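Local coordinates for protein homoserine dehydrogenase (Staphylococcus aureus M1064, PDB 4PG7) that catalyses, as a homoserine dehydrogenase, hydride transfer between nicotinamide cofactor and substrate in the aspartic acid pathway, interconverting aspartate semialdehyde and homoserine, at residues A[301-306]-A[313-318]; A[267-272]-A[286-291]. All coordinates share one frame; numbering follows the deposited sequence.

Interaction 1: residues A[301-306]-A[313-318]. With ACT (acetate ion), chain E.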
loop_
_atom_site.group_PDB
_atom_site.type_symbol
_atom_site.label_atom_id
_atom_site.label_comp_id
_atom_site.label_asym_id
_atom_site.label_seq_id
_atom_site.Cartn_x
_atom_site.Cartn_y
_atom_site.Cartn_z
ATOM N N TYR A 301 7.829 -11.780 0.063
ATOM C CA TYR A 301 6.963 -10.597 0.056
ATOM C C TYR A 301 5.995 -10.646 -1.114
ATOM O O TYR A 301 6.275 -11.267 -2.129
ATOM C CB TYR A 301 7.776 -9.308 0.047
ATOM C CG TYR A 301 8.257 -8.930 1.422
ATOM C CD1 TYR A 301 7.544 -8.036 2.187
ATOM C CD2 TYR A 301 9.410 -9.487 1.972
ATOM C CE1 TYR A 301 7.956 -7.684 3.453
ATOM C CE2 TYR A 301 9.834 -9.131 3.256
ATOM C CZ TYR A 301 9.093 -8.234 3.989
ATOM O OH TYR A 301 9.463 -7.835 5.260
ATOM N N ASN A 302 4.829 -10.049 -0.905
ATOM C CA ASN A 302 3.807 -9.902 -1.915
ATOM C C ASN A 302 3.565 -8.421 -2.183
ATOM O O ASN A 302 4.058 -7.563 -1.462
ATOM C CB ASN A 302 2.518 -10.602 -1.461
ATOM C CG ASN A 302 2.630 -12.131 -1.519
ATOM O OD1 ASN A 302 3.618 -12.690 -2.026
ATOM N ND2 ASN A 302 1.631 -12.797 -1.032
ATOM N N ALA A 303 2.842 -8.143 -3.261
ATOM C CA ALA A 303 2.514 -6.787 -3.636
ATOM C C ALA A 303 1.379 -6.787 -4.630
ATOM O O ALA A 303 1.265 -7.725 -5.448
ATOM C CB ALA A 303 3.735 -6.064 -4.221
ATOM N N ILE A 304 0.531 -5.766 -4.534
ATOM C CA ILE A 304 -0.497 -5.500 -5.552
ATOM C C ILE A 304 -0.293 -4.125 -6.108
ATOM O O ILE A 304 -0.309 -3.149 -5.357
ATOM C CB ILE A 304 -1.962 -5.476 -5.050
ATOM C CG1 ILE A 304 -2.187 -6.533 -4.018
ATOM C CG2 ILE A 304 -2.930 -5.654 -6.232
ATOM C CD1 ILE A 304 -2.234 -7.916 -4.589
ATOM N N TYR A 305 -0.157 -4.079 -7.423
ATOM C CA TYR A 305 0.049 -2.874 -8.165
ATOM C C TYR A 305 -1.242 -2.563 -8.912
ATOM O O TYR A 305 -1.712 -3.385 -9.698
ATOM C CB TYR A 305 1.162 -3.093 -9.167
ATOM C CG TYR A 305 1.705 -1.852 -9.771
ATOM C CD1 TYR A 305 2.783 -1.186 -9.190
ATOM C CD2 TYR A 305 1.169 -1.339 -10.938
ATOM C CE1 TYR A 305 3.298 -0.030 -9.741
ATOM C CE2 TYR A 305 1.683 -0.189 -11.513
ATOM C CZ TYR A 305 2.740 0.466 -10.906
ATOM O OH TYR A 305 3.226 1.612 -11.489
ATOM N N VAL A 306 -1.768 -1.363 -8.714
ATOM C CA VAL A 306 -3.113 -1.022 -9.177
ATOM C C VAL A 306 -3.038 0.181 -10.095
ATOM O O VAL A 306 -2.382 1.183 -9.768
ATOM C CB VAL A 306 -4.018 -0.721 -7.975
ATOM C CG1 VAL A 306 -5.359 -0.186 -8.420
ATOM C CG2 VAL A 306 -4.190 -1.970 -7.136
ATOM N N ASP A 313 -0.477 5.356 -10.619
ATOM C CA ASP A 313 -0.444 3.981 -10.140
ATOM C C ASP A 313 -0.273 3.947 -8.626
ATOM O O ASP A 313 0.253 4.879 -8.020
ATOM C CB ASP A 313 0.691 3.209 -10.787
ATOM C CG ASP A 313 0.629 3.229 -12.299
ATOM O OD1 ASP A 313 -0.400 3.684 -12.851
ATOM O OD2 ASP A 313 1.623 2.812 -12.915
ATOM N N THR A 314 -0.724 2.874 -8.005
ATOM C CA THR A 314 -0.469 2.675 -6.590
ATOM C C THR A 314 0.042 1.252 -6.390
ATOM O O THR A 314 -0.163 0.377 -7.245
ATOM C CB THR A 314 -1.714 2.910 -5.713
ATOM O OG1 THR A 314 -2.738 2.022 -6.125
ATOM C CG2 THR A 314 -2.236 4.334 -5.826
ATOM N N MET A 315 0.696 1.023 -5.257
ATOM C CA MET A 315 1.124 -0.337 -4.889
ATOM C C MET A 315 1.130 -0.517 -3.390
ATOM O O MET A 315 1.461 0.404 -2.627
ATOM C CB MET A 315 2.506 -0.670 -5.477
ATOM C CG MET A 315 2.871 -2.172 -5.453
ATOM S SD MET A 315 4.610 -2.533 -5.919
ATOM C CE MET A 315 5.352 -1.946 -4.384
ATOM N N PHE A 316 0.762 -1.713 -2.981
ATOM C CA PHE A 316 0.756 -2.132 -1.590
ATOM C C PHE A 316 1.713 -3.303 -1.495
ATOM O O PHE A 316 1.654 -4.204 -2.333
ATOM C CB PHE A 316 -0.669 -2.519 -1.196
ATOM C CG PHE A 316 -1.679 -1.450 -1.531
ATOM C CD1 PHE A 316 -2.087 -0.527 -0.564
ATOM C CD2 PHE A 316 -2.164 -1.307 -2.840
ATOM C CE1 PHE A 316 -2.988 0.483 -0.884
ATOM C CE2 PHE A 316 -3.048 -0.293 -3.159
ATOM C CZ PHE A 316 -3.473 0.594 -2.179
ATOM N N TYR A 317 2.598 -3.281 -0.501
ATOM C CA TYR A 317 3.651 -4.277 -0.371
ATOM C C TYR A 317 3.655 -4.809 1.049
ATOM O O TYR A 317 3.554 -4.038 1.995
ATOM C CB TYR A 317 4.981 -3.606 -0.697
ATOM C CG TYR A 317 6.276 -4.306 -0.287
ATOM C CD1 TYR A 317 6.947 -5.112 -1.180
ATOM C CD2 TYR A 317 6.867 -4.086 0.966
ATOM C CE1 TYR A 317 8.155 -5.721 -0.846
ATOM C CE2 TYR A 317 8.079 -4.684 1.326
ATOM C CZ TYR A 317 8.721 -5.505 0.403
ATOM O OH TYR A 317 9.906 -6.098 0.700
ATOM N N GLY A 318 3.780 -6.119 1.198
ATOM C CA GLY A 318 3.893 -6.751 2.518
ATOM C C GLY A 318 3.858 -8.258 2.421
ATOM O O GLY A 318 3.613 -8.803 1.330
HETATM C C ACT E . 13.080 -6.748 3.536
HETATM O O ACT E . 12.253 -5.972 2.968
HETATM O OXT ACT E . 13.731 -6.438 4.561
HETATM C CH3 ACT E . 13.327 -8.110 2.982
HETATM O O HOH W 1 -3.918 3.705 -8.779
#

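Interaction 2: residues A[267-272]-A[286-291]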
loop_
_atom_site.group_PDB
_atom_site.type_symbol
_atom_site.label_atom_id
_atom_site.label_comp_id
_atom_site.label_asym_id
_atom_site.label_seq_id
_atom_site.Cartn_x
_atom_site.Cartn_y
_atom_site.Cartn_z
ATOM N N LYS A 267 8.772 -12.802 -12.639
ATOM C CA LYS A 267 7.911 -12.962 -11.464
ATOM C C LYS A 267 6.710 -13.774 -11.888
ATOM O O LYS A 267 6.327 -13.758 -13.069
ATOM C CB LYS A 267 7.416 -11.594 -10.924
ATOM C CG LYS A 267 8.523 -10.574 -10.645
ATOM C CD LYS A 267 9.299 -10.913 -9.389
ATOM C CE LYS A 267 10.366 -9.875 -9.117
ATOM N NZ LYS A 267 11.093 -10.189 -7.868
ATOM N N LEU A 268 6.095 -14.465 -10.932
ATOM C CA LEU A 268 4.780 -15.042 -11.153
ATOM C C LEU A 268 3.779 -13.938 -10.866
ATOM O O LEU A 268 3.639 -13.506 -9.706
ATOM C CB LEU A 268 4.521 -16.242 -10.266
ATOM C CG LEU A 268 3.174 -16.954 -10.526
ATOM C CD1 LEU A 268 3.215 -17.703 -11.844
ATOM C CD2 LEU A 268 2.825 -17.909 -9.402
ATOM N N ILE A 269 3.098 -13.480 -11.910
ATOM C CA ILE A 269 2.176 -12.346 -11.828
ATOM C C ILE A 269 0.726 -12.794 -12.001
ATOM O O ILE A 269 0.402 -13.525 -12.940
ATOM C CB ILE A 269 2.495 -11.319 -12.904
ATOM C CG1 ILE A 269 3.910 -10.726 -12.695
ATOM C CG2 ILE A 269 1.454 -10.187 -12.961
ATOM C CD1 ILE A 269 4.066 -9.914 -11.452
ATOM N N GLY A 270 -0.124 -12.376 -11.067
ATOM C CA GLY A 270 -1.556 -12.538 -11.178
ATOM C C GLY A 270 -2.094 -11.202 -11.617
ATOM O O GLY A 270 -1.773 -10.147 -11.035
ATOM N N LYS A 271 -2.876 -11.226 -12.683
ATOM C CA LYS A 271 -3.255 -10.007 -13.387
ATOM C C LYS A 271 -4.742 -10.041 -13.648
ATOM O O LYS A 271 -5.283 -11.085 -14.027
ATOM C CB LYS A 271 -2.505 -9.995 -14.704
ATOM C CG LYS A 271 -2.566 -8.729 -15.478
ATOM C CD LYS A 271 -1.370 -8.624 -16.432
ATOM C CE LYS A 271 -1.420 -9.597 -17.598
ATOM N NZ LYS A 271 -0.123 -9.551 -18.369
ATOM N N GLY A 272 -5.392 -8.900 -13.470
ATOM C CA GLY A 272 -6.763 -8.722 -13.908
ATOM C C GLY A 272 -6.897 -7.427 -14.678
ATOM O O GLY A 272 -6.522 -6.360 -14.172
ATOM N N THR A 286 6.089 -13.987 -15.929
ATOM C CA THR A 286 5.998 -12.718 -16.625
ATOM C C THR A 286 7.317 -11.982 -16.469
ATOM O O THR A 286 7.877 -11.931 -15.371
ATOM C CB THR A 286 4.855 -11.886 -16.008
ATOM O OG1 THR A 286 3.632 -12.605 -16.145
ATOM C CG2 THR A 286 4.714 -10.550 -16.647
ATOM N N LEU A 287 7.855 -11.439 -17.556
ATOM C CA LEU A 287 9.042 -10.608 -17.454
ATOM C C LEU A 287 8.568 -9.231 -17.038
ATOM O O LEU A 287 7.576 -8.716 -17.581
ATOM C CB LEU A 287 9.808 -10.517 -18.751
ATOM C CG LEU A 287 10.835 -11.603 -19.050
ATOM C CD1 LEU A 287 10.144 -12.948 -19.219
ATOM C CD2 LEU A 287 11.616 -11.218 -20.284
ATOM N N ILE A 288 9.255 -8.658 -16.058
ATOM C CA ILE A 288 8.934 -7.356 -15.518
ATOM C C ILE A 288 10.169 -6.494 -15.652
ATOM O O ILE A 288 11.256 -6.863 -15.190
ATOM C CB ILE A 288 8.610 -7.414 -13.996
ATOM C CG1 ILE A 288 7.434 -8.338 -13.721
ATOM C CG2 ILE A 288 8.287 -6.009 -13.461
ATOM C CD1 ILE A 288 6.119 -7.807 -14.273
ATOM N N ASP A 289 9.997 -5.333 -16.250
ATOM C CA ASP A 289 11.080 -4.383 -16.396
ATOM C C ASP A 289 11.688 -4.109 -15.034
ATOM O O ASP A 289 10.964 -3.841 -14.078
ATOM C CB ASP A 289 10.579 -3.092 -17.033
ATOM C CG ASP A 289 11.711 -2.109 -17.325
ATOM O OD1 ASP A 289 12.067 -1.935 -18.483
ATOM O OD2 ASP A 289 12.261 -1.524 -16.406
ATOM N N LYS A 290 13.016 -4.139 -14.972
ATOM C CA LYS A 290 13.739 -3.952 -13.712
ATOM C C LYS A 290 13.459 -2.648 -13.000
ATOM O O LYS A 290 13.667 -2.558 -11.809
ATOM C CB LYS A 290 15.246 -4.033 -13.937
ATOM C CG LYS A 290 15.777 -5.431 -14.131
ATOM C CD LYS A 290 17.271 -5.332 -14.448
ATOM C CE LYS A 290 17.904 -6.696 -14.648
ATOM N NZ LYS A 290 19.288 -6.548 -15.190
ATOM N N LYS A 291 13.026 -1.624 -13.720
ATOM C CA LYS A 291 12.707 -0.339 -13.097
ATOM C C LYS A 291 11.292 -0.271 -12.519
ATOM O O LYS A 291 10.989 0.652 -11.793
ATOM C CB LYS A 291 12.884 0.787 -14.125
ATOM C CG LYS A 291 14.317 0.930 -14.626
ATOM C CD LYS A 291 14.393 1.836 -15.846
ATOM C CE LYS A 291 13.970 1.062 -17.084
ATOM N NZ LYS A 291 13.171 1.847 -18.052
HETATM O O HOH W 2 1.143 -11.317 -16.535
#

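Interaction 1: residues A[301-306]-A[313-318]
Strands 302-306 and 314-318 run antiparallel (173°), and Asn302, Ile304 and Val306 each exchange two backbone hydrogen bonds with Gly318, Phe316 and Thr314 respectively; Val306 N to Thr314 O, at 2.8 Å, is among the shortest of the six. Between these pairs, Ala303 meets Tyr317 and Tyr305 meets Met315 as non-hydrogen-bonded pairs, with the four side chains on one face. At one end the rings of Tyr301 and Tyr317 lie nearly parallel, centroids 4.7 Å apart, but slid so far that they barely overlap: Tyr301 CD1 lies over the Tyr317 ring, 3.3 Å from Tyr317 CZ, and Tyr317 OH over the rim of the Tyr301 ring. Tyr301 OH is hydrogen-bonded to Asp313 N of the second subunit, tying this end to the interface. At the other end Tyr305 OH bonds to Asp313 OD2, which sits at the ring edge near its plane, ring and carboxylate planes 75° apart; the 2.5 Å length is unusually short and doubtful. Met315 SD reaches the edge of the Tyr305 ring, 5.3 Å from the centroid, a Met-aromatic contact, because chi1 (-165°) swings CG away from the backbone N and the chain bends at chi3. This beta hairpin extends a mixed sheet: strand 171-177 bonds to Ala303 and Tyr305, while residues 314-317 pair antiparallel with a strand of the second subunit, carrying the sheet across the dimer interface.

Interaction 2: residues A[267-272]-A[286-291]
Thr286 OG1 has two partners: it donates a hydrogen bond to Glu284 O, two residues back, and accepts another, 2.8 Å long, from a water. That water in turn accepts from Lys271 NZ at 2.8 Å, bridging the two strands where the direct side-chain contact ends; Lys271 also forms a salt bridge with Glu444. The backbones meet at Lys267 and Thr286, an antiparallel hydrogen-bonded pair: Lys267 N bonds to Thr286 O (3.0 Å) and Thr286 N returns a bond to Lys267 O. The pair belongs to the long beta hairpin of strands 264-275 and 278-289; the backbones of the two short segments pair only here, and their axes diverge at 99°. Ile269, its CG1 beside the backbone N (chi1 -63°), lays CG1 across Thr286 CB at 3.6 Å and meets Ile288 tip to tip, Ile269 CG1 to Ile288 CD1 4.0 Å. Lys267 crosses Ile288 with Lys267 CG 4.0 Å from Ile288 CG1, then carries its ammonium away to Val297 O and Glu298. At the end of the strand, Asp289 OD2 accepts from Lys291 N at 2.8 Å, closing an Asx turn.

In the fold
Both contacts join the strands of a beta hairpin, one following the other in the chain, and both hairpins belong to the same mixed sheet, where strand 171-177 pairs with strand 264-275 and with strand 302-308. Their centres lie about 12 Å apart and their nearest atoms about 7 Å apart, so they do not touch. The residues that touch in interaction 2 are all buried and largely aliphatic across the strands, with one bridge of backbone bonds; strand 278-289 pairs in turn with strand 436-444, leading toward the C-terminal part, probably the ACT domain. Interaction 1, partly buried, has three hydrogen-bonded pairs and a more aromatic character, with tyrosines at both ends, and faces the second subunit.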